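Local coordinates for protein intradiol ring-cleavage dioxygenase (Streptomyces sp. SirexAA-E, PDB 4ILV) that probably catalyses intradiol cleavage of catechol-type aromatic rings at an iron(III) centre, in a secreted enzyme that fuses a dioxygenase domain to a carbohydrate-binding module, at residues D38-P43 against D158-P163; V63-S68 against R129-K134; G69-R74 against V82-W87; K77-V82 against F182-A187; F100-H105 against L116-P121. One frame throughout, in Å; residues are numbered along the deposited sequence.

Contacts 2, 3 and 5 are buried and span the two facing sheets of the beta sandwich. Contacts 2 and 3 share strand 64-72 on one side and meet neighbouring strands 130-136 and 83-87 on the other; contact 5 brings the turn before strand 103-107 against strand 113-119 of the other sheet, about 7 Å from contact 2 between centres. Their chemistry is almost wholly apolar, with a ring added in contact 5 and iron on the far side of the strand in contact 2. Contact 4 continues the apolar packing of contact 3 through the shared Val82, into partly buried loops. Contact 1 differs: two surface loops held by a hydrogen bond, with a Glu41–Lys134 salt bridge to contact 2.

Contact 1: D38-P43 against D158-P163; sequences DQMEGP and DALFDP
Gln39 reaches across to the loop 158-163 and gives its NE2 to the carbonyl of Leu160, at 2.7 Å from NE2 to O. The amide meets that oxygen almost head-on, with a C=O...N angle of 168°. The oxygen lies 25° out of the plane of the amide, however, and the N-H...O angle is 140°. The other end of the amide, OE1, is bonded to Tyr148 OH, which fixes its rotation. Beside this bond, Leu160 CD2 lies 4.1 Å from Met40 CG, the two side chains running roughly perpendicular. With an alanine here in place of Gln39, the Leu160 carbonyl would probably lose this donor and the Tyr148 hydroxyl its amide partner. Leu160 sits in a type I beta turn from Asp158 to Phe161, a surface loop between strands 143-148 and 168-172 of the sandwich. An Asx turn sets its place: Asp158 OD1 takes the Leu160 N-H at 2.8 Å between OD1 and N. Further out, Asp158 OD2 is held by Arg127 and the Thr128 backbone N.

Contact 2: V63-S68 against R129-K134; sequences VPLTVS and RHIHVK. With FE (Fe (III) ion), chain C.
Ile131 points from strand 130-136 into the sandwich interior, toward Leu65 and Val67 of strand 64-72. From its CB the side chain forks. CG2 turns toward Phe86 of the neighbouring strand, while CG1 leaves on the side of the backbone N (chi1 -69°) and carries the chain on, extended, toward the opposite sheet. The tip, CD1, does all the touching between the two segments. It meets Leu65 CD2 end to end at 4.0 Å, and Val67 CG2 lies 4.2 Å from the same Ile131 CD1, so one methyl is received by two residues placed two apart on the facing strand. No hydrogen bond joins the segments; between them the contact is methyl packing, with 10.1 Å between the CA atoms of Val67 and Ile131. The residues flanking Ile131 point the other way. His130 NE2 binds the iron at 2.2 Å, and His132 NE2 binds the iron at 2.3 Å. Thr128 O takes a bond from His130 ND1, and the His132 ring stacks on Trp87. With Tyr95 and Tyr124 these histidines supply the protein ligands of the two-His, two-Tyr iron(III) site characteristic of intradiol dioxygenases, on the face of strand 130-136 turned away from the opposite sheet.

Contact 3: G69-R74 against V82-W87; sequences GYVFGR and VLLDFW
Thr108 OG1 grips two parts of the chain at once: it accepts the backbone N-H of Val82, the residue that packs on Val71, and it is also bonded to Leu79 O. That hydroxyl helps hold the chain where it enters strand 83-87, in one sheet of the beta sandwich, while Val71 belongs to strand 64-72 in the other. The contact is thus sheet-to-sheet packing, with no hydrogen bond across it, and the backbone of Val71 is engaged within its own surroundings, by Leu79 and Gly112. Val71 does the bridging, and each of its methyls has its own target. CG1 stands anti to the backbone N (chi1 177°), which sends it toward Val82: Val71 CG1 lies 3.8 Å from Val82 CG2 and 4.2 Å from Val82 CG1, branch end against branch end. CG2, on the side of the backbone N, is turned the other way along the strand and takes Leu84. Between them the two hydrophobic residues of the facing segment, two apart, bracket the valine fork. Leu184 and Thr108 also touch the Val71 side chain, and Leu84 rests on Phe114 and Ala135, so the cluster runs on into the neighbouring strands of both sheets. Toward Leu84 the join is a single methyl pair, Val71 CG2 meeting Leu84 CD1 end to end at 4.0 Å.

Contact 4: K77-V82 against F182-A187; sequences KPLTGV and FVLDVA
The connection from strand 64-72 to strand 83-87, which carries the chain from one sheet of the sandwich to the other, is packed here by Leu79 and Val82 against Leu184 and Val186 in the loop that follows strand 175-183. Leu79 meets Val186 end on, each branched tip fitted to the other. Leu79 CD1 is 4.0 Å from Val186 CB, and Leu79 CD2 is 4.0 Å from Val186 CG1, so both methyls of the leucine bear on the valine. Leu79 CG lies beside the backbone N (chi1 -75°), which carries the fork to Val186. Leu184 instead meets Val82: Leu184 CD1 is 4.0 Å from Val82 CG1, and more loosely 4.3 Å from Leu79 CD1. What sets Leu184 and Val186 side by side is an inverse gamma turn centred on Asp185, closed by Val186 N to Leu184 O at 2.8 Å. The turn carries both hydrophobic side chains toward the loop and points Asp185 away from it, where its carboxylate pairs with Arg74, whose side chain is poorly ordered. On the other segment the chain bends at Gly81, bringing Leu79 and Val82 to the same side. Further out, Val186 also rests on Ala137, and Lys77 O is bonded to Gln188 NE2.

Contact 5: F100-H105 against L116-P121; sequences FAFRGH and LRTIVP
The Phe102 ring presents its edge to Thr118, whose OG1 lies near the ring plane, 3.7 Å from CE1. Ile119 comes obliquely to the same end of the ring: Phe102 CZ is 3.5 Å from Ile119 CG1, and Phe102 CE1 is 3.6 Å from Ile119 CD1, with the two side chains crossing at about a right angle. The contact lies between the outermost strands of the two sandwich sheets, strand 103-107 on one side and strand 113-119 on the other, and Phe102 comes just before the first of these, in a type II beta turn from Phe100 to Arg103. The turn's closing bond, Arg103 N to Phe100 O at 3.0 Å, is weak. Phe102 takes the third place of the turn with a positive phi (60°), and its CB leaves along the facing strand until the ring end swings in. A serine at Phe102 would probably open a gap beside Ile119 and deprive its CG1 and CD1 of their aromatic neighbour. The ring also touches Val56 and Asp90 in nearby loops. Ile119 has CG1 lodged between the backbone N and the carbonyl carbon (chi1 45°), which, with chi2 of 76°, turns CG1 and CD1 toward the end of the ring. Thr118 OG1 is bonded to Gln88 OE1, while Gln88 NE2 donates to Ile119 O, so a single amide grips two successive residues of strand 113-119.

Contact 1: D38-P43 against D158-P163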
# COMPACT_ATOMS: atom_id res chain seq x y z
N ASP A 38 -1.39 -12.25 3.67
CA ASP A 38 -1.21 -11.31 4.76
C ASP A 38 0.25 -11.26 5.21
O ASP A 38 1.01 -12.19 4.97
CB ASP A 38 -2.11 -11.66 5.95
CG ASP A 38 -1.85 -13.03 6.50
OD1 ASP A 38 -2.25 -14.03 5.86
OD2 ASP A 38 -1.22 -13.12 7.58
N GLN A 39 0.63 -10.17 5.87
CA GLN A 39 1.97 -10.04 6.43
C GLN A 39 1.89 -9.26 7.74
O GLN A 39 0.85 -8.71 8.08
CB GLN A 39 2.93 -9.34 5.46
CG GLN A 39 3.24 -10.15 4.23
CD GLN A 39 4.57 -9.80 3.60
OE1 GLN A 39 4.99 -8.64 3.62
NE2 GLN A 39 5.25 -10.80 3.05
N MET A 40 2.99 -9.22 8.47
CA MET A 40 2.98 -8.55 9.77
C MET A 40 2.76 -7.03 9.68
O MET A 40 3.04 -6.39 8.66
CB MET A 40 4.23 -8.91 10.58
CG MET A 40 5.56 -8.63 9.89
SD MET A 40 6.93 -9.12 10.95
CE MET A 40 6.51 -10.83 11.28
N GLU A 41 2.22 -6.49 10.76
CA GLU A 41 1.94 -5.06 10.87
C GLU A 41 3.21 -4.22 10.99
O GLU A 41 3.34 -3.19 10.34
CB GLU A 41 1.05 -4.85 12.10
CG GLU A 41 0.68 -3.42 12.42
CD GLU A 41 -0.26 -3.34 13.62
OE1 GLU A 41 -1.47 -3.59 13.45
OE2 GLU A 41 0.22 -3.06 14.73
N GLY A 42 4.14 -4.67 11.82
CA GLY A 42 5.36 -3.92 12.08
C GLY A 42 5.14 -2.96 13.24
O GLY A 42 3.99 -2.65 13.58
N PRO A 43 6.23 -2.49 13.86
CA PRO A 43 6.13 -1.60 15.02
C PRO A 43 5.62 -0.21 14.66
O PRO A 43 5.17 0.51 15.55
CB PRO A 43 7.57 -1.54 15.54
CG PRO A 43 8.42 -1.85 14.36
CD PRO A 43 7.63 -2.82 13.54
N ASP A 158 15.70 -9.84 1.83
CA ASP A 158 14.66 -9.70 2.85
C ASP A 158 13.76 -10.93 2.85
O ASP A 158 12.97 -11.14 1.94
CB ASP A 158 13.84 -8.43 2.58
CG ASP A 158 12.85 -8.10 3.68
OD1 ASP A 158 12.47 -9.00 4.47
OD2 ASP A 158 12.41 -6.94 3.75
N ALA A 159 13.89 -11.73 3.91
CA ALA A 159 13.12 -12.96 4.06
C ALA A 159 11.61 -12.73 4.07
O ALA A 159 10.83 -13.64 3.79
CB ALA A 159 13.54 -13.69 5.33
N LEU A 160 11.19 -11.51 4.39
CA LEU A 160 9.77 -11.19 4.44
C LEU A 160 9.17 -11.00 3.05
O LEU A 160 7.96 -11.02 2.89
CB LEU A 160 9.53 -9.92 5.26
CG LEU A 160 9.09 -10.06 6.71
CD1 LEU A 160 10.22 -10.62 7.57
CD2 LEU A 160 8.63 -8.71 7.24
N PHE A 161 10.03 -10.81 2.06
CA PHE A 161 9.59 -10.53 0.70
C PHE A 161 8.75 -11.67 0.15
O PHE A 161 9.05 -12.83 0.39
CB PHE A 161 10.78 -10.28 -0.23
CG PHE A 161 10.40 -10.20 -1.67
CD1 PHE A 161 9.83 -9.05 -2.18
CD2 PHE A 161 10.58 -11.29 -2.51
CE1 PHE A 161 9.45 -8.98 -3.51
CE2 PHE A 161 10.20 -11.23 -3.84
CZ PHE A 161 9.63 -10.07 -4.35
N ASP A 162 7.69 -11.32 -0.58
CA ASP A 162 6.81 -12.31 -1.20
C ASP A 162 6.41 -11.81 -2.58
O ASP A 162 5.71 -10.80 -2.70
CB ASP A 162 5.56 -12.49 -0.34
CG ASP A 162 4.62 -13.59 -0.86
OD1 ASP A 162 4.83 -14.11 -1.98
OD2 ASP A 162 3.63 -13.88 -0.16
N PRO A 163 6.85 -12.52 -3.64
CA PRO A 163 6.55 -12.12 -5.02
C PRO A 163 5.05 -11.98 -5.30
O PRO A 163 4.68 -11.26 -6.22
CB PRO A 163 7.13 -13.27 -5.85
CG PRO A 163 7.30 -14.39 -4.89
CD PRO A 163 7.64 -13.75 -3.59

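Contact 2: V63-S68 against R129-K134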
# COMPACT_ATOMS: atom_id res chain seq x y z
N VAL A 63 10.68 10.63 -5.07
CA VAL A 63 10.22 10.26 -6.40
C VAL A 63 8.71 10.04 -6.39
O VAL A 63 8.22 9.15 -5.68
CB VAL A 63 10.94 8.98 -6.87
CG1 VAL A 63 10.43 8.57 -8.24
CG2 VAL A 63 12.49 9.21 -6.90
N PRO A 64 7.96 10.86 -7.15
CA PRO A 64 6.50 10.72 -7.17
C PRO A 64 6.09 9.29 -7.51
O PRO A 64 6.69 8.67 -8.39
CB PRO A 64 6.07 11.66 -8.30
CG PRO A 64 7.16 12.70 -8.35
CD PRO A 64 8.43 11.98 -7.99
N LEU A 65 5.08 8.80 -6.82
CA LEU A 65 4.55 7.47 -7.04
C LEU A 65 3.05 7.54 -6.84
O LEU A 65 2.58 7.99 -5.80
CB LEU A 65 5.14 6.49 -6.02
CG LEU A 65 4.52 5.08 -6.01
CD1 LEU A 65 4.81 4.39 -7.34
CD2 LEU A 65 5.05 4.25 -4.83
N THR A 66 2.29 7.13 -7.85
CA THR A 66 0.86 6.86 -7.66
C THR A 66 0.64 5.35 -7.79
O THR A 66 1.10 4.73 -8.74
CB THR A 66 -0.02 7.59 -8.68
OG1 THR A 66 0.03 9.00 -8.43
CG2 THR A 66 -1.48 7.13 -8.55
N VAL A 67 -0.01 4.77 -6.79
CA VAL A 67 -0.37 3.36 -6.81
C VAL A 67 -1.89 3.26 -6.97
O VAL A 67 -2.65 3.93 -6.25
CB VAL A 67 0.07 2.65 -5.51
CG1 VAL A 67 -0.29 1.16 -5.54
CG2 VAL A 67 1.58 2.86 -5.27
N SER A 68 -2.35 2.44 -7.91
CA SER A 68 -3.79 2.27 -8.11
C SER A 68 -4.17 0.83 -8.47
O SER A 68 -3.32 0.02 -8.84
CB SER A 68 -4.29 3.23 -9.18
OG SER A 68 -3.78 2.87 -10.45
N ARG A 129 12.25 -2.46 0.04
CA ARG A 129 11.31 -1.35 -0.09
C ARG A 129 9.85 -1.85 -0.03
O ARG A 129 9.50 -2.84 -0.68
CB ARG A 129 11.58 -0.64 -1.41
CG ARG A 129 11.13 0.79 -1.41
CD ARG A 129 11.44 1.46 -2.72
NE ARG A 129 12.82 1.25 -3.15
CZ ARG A 129 13.86 1.98 -2.79
NH1 ARG A 129 13.72 3.02 -1.96
NH2 ARG A 129 15.06 1.67 -3.27
N HIS A 130 8.99 -1.15 0.70
CA HIS A 130 7.59 -1.59 0.86
C HIS A 130 6.64 -0.48 1.29
O HIS A 130 7.05 0.50 1.89
CB HIS A 130 7.51 -2.72 1.90
CG HIS A 130 7.98 -2.31 3.26
ND1 HIS A 130 9.31 -2.17 3.58
CD2 HIS A 130 7.29 -1.96 4.38
CE1 HIS A 130 9.43 -1.77 4.83
NE2 HIS A 130 8.22 -1.64 5.34
N ILE A 131 5.36 -0.69 1.02
CA ILE A 131 4.30 0.16 1.55
C ILE A 131 3.37 -0.73 2.38
O ILE A 131 2.96 -1.80 1.92
CB ILE A 131 3.49 0.79 0.40
CG1 ILE A 131 4.34 1.83 -0.33
CG2 ILE A 131 2.22 1.44 0.93
CD1 ILE A 131 3.66 2.37 -1.60
N HIS A 132 3.03 -0.30 3.59
CA HIS A 132 2.14 -1.10 4.42
C HIS A 132 0.68 -0.80 4.11
O HIS A 132 0.33 0.32 3.79
CB HIS A 132 2.37 -0.81 5.90
CG HIS A 132 3.70 -1.26 6.42
ND1 HIS A 132 3.90 -2.53 6.93
CD2 HIS A 132 4.88 -0.61 6.55
CE1 HIS A 132 5.16 -2.64 7.33
NE2 HIS A 132 5.77 -1.50 7.09
N VAL A 133 -0.18 -1.81 4.24
CA VAL A 133 -1.61 -1.60 4.03
C VAL A 133 -2.47 -2.55 4.88
O VAL A 133 -2.16 -3.75 5.02
CB VAL A 133 -2.00 -1.70 2.53
CG1 VAL A 133 -1.69 -3.10 1.95
CG2 VAL A 133 -3.49 -1.34 2.31
N LYS A 134 -3.53 -2.01 5.46
CA LYS A 134 -4.57 -2.83 6.08
C LYS A 134 -5.85 -2.68 5.25
O LYS A 134 -6.26 -1.56 4.96
CB LYS A 134 -4.85 -2.38 7.51
CG LYS A 134 -3.78 -2.79 8.49
CD LYS A 134 -4.03 -2.18 9.85
CE LYS A 134 -2.95 -2.59 10.83
NZ LYS A 134 -3.18 -3.98 11.31
FE FE C . 7.96 -0.99 7.38

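Contact 3: G69-R74 against V82-W87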
# COMPACT_ATOMS: atom_id res chain seq x y z
N GLY A 69 -5.46 0.51 -8.35
CA GLY A 69 -5.94 -0.83 -8.67
C GLY A 69 -7.37 -1.02 -8.18
O GLY A 69 -8.10 -0.06 -8.00
N TYR A 70 -7.74 -2.27 -7.95
CA TYR A 70 -9.09 -2.60 -7.51
C TYR A 70 -9.05 -3.57 -6.34
O TYR A 70 -8.04 -4.24 -6.12
CB TYR A 70 -9.89 -3.23 -8.66
CG TYR A 70 -9.99 -2.36 -9.89
CD1 TYR A 70 -11.09 -1.54 -10.11
CD2 TYR A 70 -8.98 -2.37 -10.85
CE1 TYR A 70 -11.19 -0.75 -11.24
CE2 TYR A 70 -9.07 -1.58 -12.00
CZ TYR A 70 -10.17 -0.77 -12.18
OH TYR A 70 -10.25 0.02 -13.31
N VAL A 71 -10.15 -3.65 -5.61
CA VAL A 71 -10.32 -4.68 -4.61
C VAL A 71 -11.39 -5.66 -5.10
O VAL A 71 -12.53 -5.25 -5.32
CB VAL A 71 -10.73 -4.09 -3.24
CG1 VAL A 71 -10.96 -5.21 -2.22
CG2 VAL A 71 -9.67 -3.08 -2.73
N PHE A 72 -11.04 -6.93 -5.28
CA PHE A 72 -12.02 -7.93 -5.72
C PHE A 72 -12.36 -8.85 -4.57
O PHE A 72 -11.57 -8.98 -3.63
CB PHE A 72 -11.49 -8.75 -6.88
CG PHE A 72 -11.25 -7.95 -8.14
CD1 PHE A 72 -12.30 -7.65 -9.00
CD2 PHE A 72 -9.98 -7.49 -8.46
CE1 PHE A 72 -12.09 -6.90 -10.16
CE2 PHE A 72 -9.74 -6.75 -9.62
CZ PHE A 72 -10.80 -6.45 -10.47
N GLY A 73 -13.53 -9.48 -4.64
CA GLY A 73 -13.89 -10.53 -3.72
C GLY A 73 -13.71 -11.89 -4.37
O GLY A 73 -13.05 -11.99 -5.40
N ARG A 74 -14.32 -12.91 -3.77
CA ARG A 74 -14.13 -14.30 -4.18
C ARG A 74 -14.57 -14.62 -5.61
O ARG A 74 -14.11 -15.61 -6.19
CB ARG A 74 -14.88 -15.25 -3.23
CG ARG A 74 -14.13 -15.63 -1.96
CD ARG A 74 -14.81 -16.81 -1.25
NE ARG A 74 -14.86 -16.63 0.20
CZ ARG A 74 -15.29 -17.55 1.06
NH1 ARG A 74 -15.70 -18.74 0.62
NH2 ARG A 74 -15.31 -17.29 2.36
N VAL A 82 -14.68 -0.88 0.75
CA VAL A 82 -13.56 -1.50 1.45
C VAL A 82 -12.65 -0.42 2.01
O VAL A 82 -12.28 0.51 1.30
CB VAL A 82 -12.74 -2.39 0.52
CG1 VAL A 82 -11.52 -2.97 1.26
CG2 VAL A 82 -13.63 -3.50 -0.06
N LEU A 83 -12.30 -0.55 3.29
CA LEU A 83 -11.33 0.35 3.93
C LEU A 83 -9.89 -0.06 3.58
O LEU A 83 -9.49 -1.20 3.79
CB LEU A 83 -11.56 0.34 5.45
CG LEU A 83 -10.68 1.13 6.43
CD1 LEU A 83 -9.34 0.48 6.75
CD2 LEU A 83 -10.49 2.56 5.95
N LEU A 84 -9.13 0.88 3.02
CA LEU A 84 -7.70 0.69 2.79
C LEU A 84 -6.90 1.74 3.57
O LEU A 84 -7.05 2.93 3.33
CB LEU A 84 -7.39 0.81 1.30
CG LEU A 84 -8.04 -0.28 0.43
CD1 LEU A 84 -7.91 0.09 -1.03
CD2 LEU A 84 -7.36 -1.61 0.71
N ASP A 85 -6.06 1.29 4.48
CA ASP A 85 -5.33 2.17 5.38
C ASP A 85 -3.85 1.97 5.10
O ASP A 85 -3.28 0.94 5.44
CB ASP A 85 -5.68 1.80 6.82
CG ASP A 85 -5.10 2.77 7.87
OD1 ASP A 85 -4.65 3.88 7.49
OD2 ASP A 85 -5.11 2.43 9.07
N PHE A 86 -3.22 2.97 4.47
CA PHE A 86 -1.83 2.86 4.05
C PHE A 86 -0.89 3.58 5.02
O PHE A 86 -1.23 4.62 5.57
CB PHE A 86 -1.65 3.49 2.67
CG PHE A 86 -2.30 2.73 1.53
CD1 PHE A 86 -1.63 1.68 0.92
CD2 PHE A 86 -3.54 3.10 1.04
CE1 PHE A 86 -2.19 1.01 -0.14
CE2 PHE A 86 -4.12 2.42 -0.03
CZ PHE A 86 -3.45 1.38 -0.62
N TRP A 87 0.30 3.02 5.24
CA TRP A 87 1.37 3.78 5.87
C TRP A 87 2.73 3.32 5.32
O TRP A 87 2.84 2.23 4.76
CB TRP A 87 1.29 3.72 7.41
CG TRP A 87 1.65 2.40 8.02
CD1 TRP A 87 2.82 2.09 8.67
CD2 TRP A 87 0.85 1.22 8.07
NE1 TRP A 87 2.79 0.79 9.11
CE2 TRP A 87 1.59 0.23 8.76
CE3 TRP A 87 -0.43 0.89 7.59
CZ2 TRP A 87 1.11 -1.06 8.97
CZ3 TRP A 87 -0.91 -0.40 7.80
CH2 TRP A 87 -0.14 -1.35 8.49

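Contact 4: K77-V82 against F182-A187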
# COMPACT_ATOMS: atom_id res chain seq x y z
N LYS A 77 -15.37 -10.07 -8.55
CA LYS A 77 -16.20 -8.90 -8.75
C LYS A 77 -15.74 -7.80 -7.80
O LYS A 77 -15.31 -8.08 -6.68
CB LYS A 77 -17.68 -9.24 -8.53
CG LYS A 77 -18.28 -10.03 -9.69
CD LYS A 77 -19.80 -10.05 -9.63
CE LYS A 77 -20.33 -11.31 -8.96
NZ LYS A 77 -21.82 -11.37 -8.96
N PRO A 78 -15.83 -6.54 -8.24
CA PRO A 78 -15.29 -5.42 -7.45
C PRO A 78 -16.02 -5.30 -6.11
O PRO A 78 -17.21 -5.58 -6.04
CB PRO A 78 -15.59 -4.20 -8.33
CG PRO A 78 -15.87 -4.73 -9.69
CD PRO A 78 -16.48 -6.07 -9.48
N LEU A 79 -15.30 -4.91 -5.07
CA LEU A 79 -15.91 -4.72 -3.75
C LEU A 79 -15.98 -3.26 -3.37
O LEU A 79 -14.97 -2.53 -3.40
CB LEU A 79 -15.12 -5.47 -2.68
CG LEU A 79 -15.27 -6.98 -2.60
CD1 LEU A 79 -14.33 -7.55 -1.55
CD2 LEU A 79 -16.72 -7.34 -2.30
N THR A 80 -17.16 -2.83 -2.96
CA THR A 80 -17.40 -1.43 -2.64
C THR A 80 -17.28 -1.20 -1.13
O THR A 80 -17.51 -2.11 -0.33
CB THR A 80 -18.79 -0.99 -3.17
OG1 THR A 80 -18.87 0.44 -3.18
CG2 THR A 80 -19.90 -1.56 -2.31
N GLY A 81 -16.87 -0.00 -0.73
CA GLY A 81 -16.78 0.34 0.68
C GLY A 81 -15.68 -0.37 1.45
O GLY A 81 -15.72 -0.45 2.68
N VAL A 82 -14.68 -0.88 0.75
CA VAL A 82 -13.56 -1.50 1.45
C VAL A 82 -12.65 -0.42 2.01
O VAL A 82 -12.28 0.51 1.30
CB VAL A 82 -12.74 -2.39 0.52
CG1 VAL A 82 -11.52 -2.97 1.26
CG2 VAL A 82 -13.63 -3.50 -0.06
N PHE A 182 -6.13 -6.13 -5.07
CA PHE A 182 -6.35 -6.97 -3.89
C PHE A 182 -7.45 -7.98 -4.20
O PHE A 182 -8.40 -7.68 -4.93
CB PHE A 182 -6.80 -6.14 -2.69
CG PHE A 182 -5.79 -5.12 -2.21
CD1 PHE A 182 -5.65 -3.91 -2.86
CD2 PHE A 182 -5.01 -5.38 -1.09
CE1 PHE A 182 -4.73 -2.96 -2.41
CE2 PHE A 182 -4.09 -4.43 -0.64
CZ PHE A 182 -3.94 -3.23 -1.30
N VAL A 183 -7.31 -9.18 -3.65
CA VAL A 183 -8.39 -10.16 -3.66
C VAL A 183 -8.62 -10.57 -2.21
O VAL A 183 -7.73 -11.12 -1.57
CB VAL A 183 -8.04 -11.37 -4.51
CG1 VAL A 183 -9.17 -12.41 -4.45
CG2 VAL A 183 -7.81 -10.94 -5.94
N LEU A 184 -9.79 -10.24 -1.67
CA LEU A 184 -10.13 -10.55 -0.29
C LEU A 184 -11.08 -11.74 -0.22
O LEU A 184 -11.90 -11.95 -1.12
CB LEU A 184 -10.81 -9.35 0.36
CG LEU A 184 -10.06 -8.02 0.30
CD1 LEU A 184 -10.88 -6.95 1.01
CD2 LEU A 184 -8.69 -8.17 0.92
N ASP A 185 -10.99 -12.48 0.88
CA ASP A 185 -11.83 -13.65 1.11
C ASP A 185 -13.25 -13.23 1.50
O ASP A 185 -13.65 -13.32 2.67
CB ASP A 185 -11.20 -14.53 2.18
CG ASP A 185 -11.85 -15.89 2.28
OD1 ASP A 185 -11.76 -16.51 3.37
OD2 ASP A 185 -12.43 -16.34 1.27
N VAL A 186 -14.01 -12.76 0.50
CA VAL A 186 -15.37 -12.28 0.68
C VAL A 186 -16.27 -12.94 -0.36
O VAL A 186 -16.10 -12.71 -1.56
CB VAL A 186 -15.44 -10.75 0.50
CG1 VAL A 186 -16.88 -10.26 0.49
CG2 VAL A 186 -14.61 -10.05 1.57
N ALA A 187 -17.24 -13.72 0.10
CA ALA A 187 -18.11 -14.49 -0.79
C ALA A 187 -18.98 -13.62 -1.70
O ALA A 187 -19.51 -12.59 -1.28
CB ALA A 187 -18.99 -15.44 0.02

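Contact 5: F100-H105 against L116-P121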
# COMPACT_ATOMS: atom_id res chain seq x y z
N PHE A 100 1.25 12.04 11.64
CA PHE A 100 0.66 11.09 10.71
C PHE A 100 1.12 11.32 9.28
O PHE A 100 0.43 10.93 8.33
CB PHE A 100 -0.87 11.12 10.82
CG PHE A 100 -1.39 10.51 12.10
CD1 PHE A 100 -1.81 9.20 12.14
CD2 PHE A 100 -1.43 11.26 13.27
CE1 PHE A 100 -2.28 8.64 13.32
CE2 PHE A 100 -1.89 10.71 14.45
CZ PHE A 100 -2.32 9.39 14.47
N ALA A 101 2.28 11.94 9.12
CA ALA A 101 2.83 12.05 7.78
C ALA A 101 2.97 10.65 7.17
O ALA A 101 3.37 9.70 7.84
CB ALA A 101 4.17 12.78 7.79
N PHE A 102 2.61 10.53 5.89
CA PHE A 102 2.67 9.26 5.18
C PHE A 102 1.81 8.17 5.79
O PHE A 102 2.12 6.98 5.70
CB PHE A 102 4.12 8.80 4.98
CG PHE A 102 4.84 9.62 3.98
CD1 PHE A 102 4.60 9.44 2.62
CD2 PHE A 102 5.70 10.63 4.38
CE1 PHE A 102 5.24 10.21 1.68
CE2 PHE A 102 6.35 11.42 3.44
CZ PHE A 102 6.11 11.21 2.09
N ARG A 103 0.71 8.62 6.39
CA ARG A 103 -0.34 7.74 6.87
C ARG A 103 -1.66 8.31 6.35
O ARG A 103 -1.92 9.51 6.46
CB ARG A 103 -0.34 7.69 8.40
CG ARG A 103 1.04 7.41 9.01
CD ARG A 103 0.98 7.30 10.52
NE ARG A 103 2.30 7.03 11.09
CZ ARG A 103 2.82 5.81 11.22
NH1 ARG A 103 4.03 5.67 11.77
NH2 ARG A 103 2.15 4.74 10.80
N GLY A 104 -2.49 7.46 5.77
CA GLY A 104 -3.79 7.90 5.29
C GLY A 104 -4.65 6.74 4.82
O GLY A 104 -4.13 5.77 4.27
N HIS A 105 -5.97 6.83 5.02
CA HIS A 105 -6.87 5.76 4.60
C HIS A 105 -7.95 6.26 3.65
O HIS A 105 -8.20 7.47 3.54
CB HIS A 105 -7.52 5.09 5.82
CG HIS A 105 -8.52 5.94 6.53
ND1 HIS A 105 -8.21 6.67 7.66
CD2 HIS A 105 -9.84 6.17 6.29
CE1 HIS A 105 -9.28 7.33 8.07
NE2 HIS A 105 -10.28 7.04 7.26
N LEU A 116 -3.61 5.86 -4.61
CA LEU A 116 -2.76 6.41 -3.56
C LEU A 116 -1.67 7.24 -4.19
O LEU A 116 -0.83 6.71 -4.93
CB LEU A 116 -2.11 5.30 -2.75
CG LEU A 116 -1.19 5.81 -1.62
CD1 LEU A 116 -2.01 6.41 -0.51
CD2 LEU A 116 -0.35 4.68 -1.10
N ARG A 117 -1.68 8.55 -3.94
CA ARG A 117 -0.61 9.41 -4.43
C ARG A 117 0.42 9.61 -3.33
O ARG A 117 0.09 10.11 -2.26
CB ARG A 117 -1.14 10.76 -4.88
CG ARG A 117 -0.05 11.62 -5.50
CD ARG A 117 -0.49 13.06 -5.67
NE ARG A 117 0.62 13.94 -6.04
CZ ARG A 117 0.58 15.26 -5.93
NH1 ARG A 117 -0.51 15.85 -5.47
NH2 ARG A 117 1.63 15.99 -6.29
N THR A 118 1.67 9.24 -3.61
CA THR A 118 2.67 9.23 -2.54
C THR A 118 4.06 9.46 -3.15
O THR A 118 4.16 9.97 -4.26
CB THR A 118 2.57 7.90 -1.72
OG1 THR A 118 3.45 7.93 -0.60
CG2 THR A 118 2.88 6.67 -2.60
N ILE A 119 5.13 9.13 -2.43
CA ILE A 119 6.45 9.07 -3.06
C ILE A 119 7.03 7.69 -2.82
O ILE A 119 6.54 6.96 -1.96
CB ILE A 119 7.45 10.21 -2.59
CG1 ILE A 119 7.42 10.40 -1.08
CG2 ILE A 119 7.06 11.55 -3.22
CD1 ILE A 119 8.15 9.33 -0.27
N VAL A 120 8.06 7.32 -3.56
CA VAL A 120 8.66 6.01 -3.39
C VAL A 120 9.27 5.97 -1.99
O VAL A 120 10.09 6.82 -1.67
CB VAL A 120 9.73 5.76 -4.46
CG1 VAL A 120 10.43 4.43 -4.24
CG2 VAL A 120 9.10 5.82 -5.87
N PRO A 121 8.84 5.01 -1.15
CA PRO A 121 9.42 4.99 0.20
C PRO A 121 10.92 4.67 0.17
O PRO A 121 11.39 3.91 -0.67
CB PRO A 121 8.66 3.88 0.92
CG PRO A 121 8.14 2.97 -0.22
CD PRO A 121 7.87 3.92 -1.37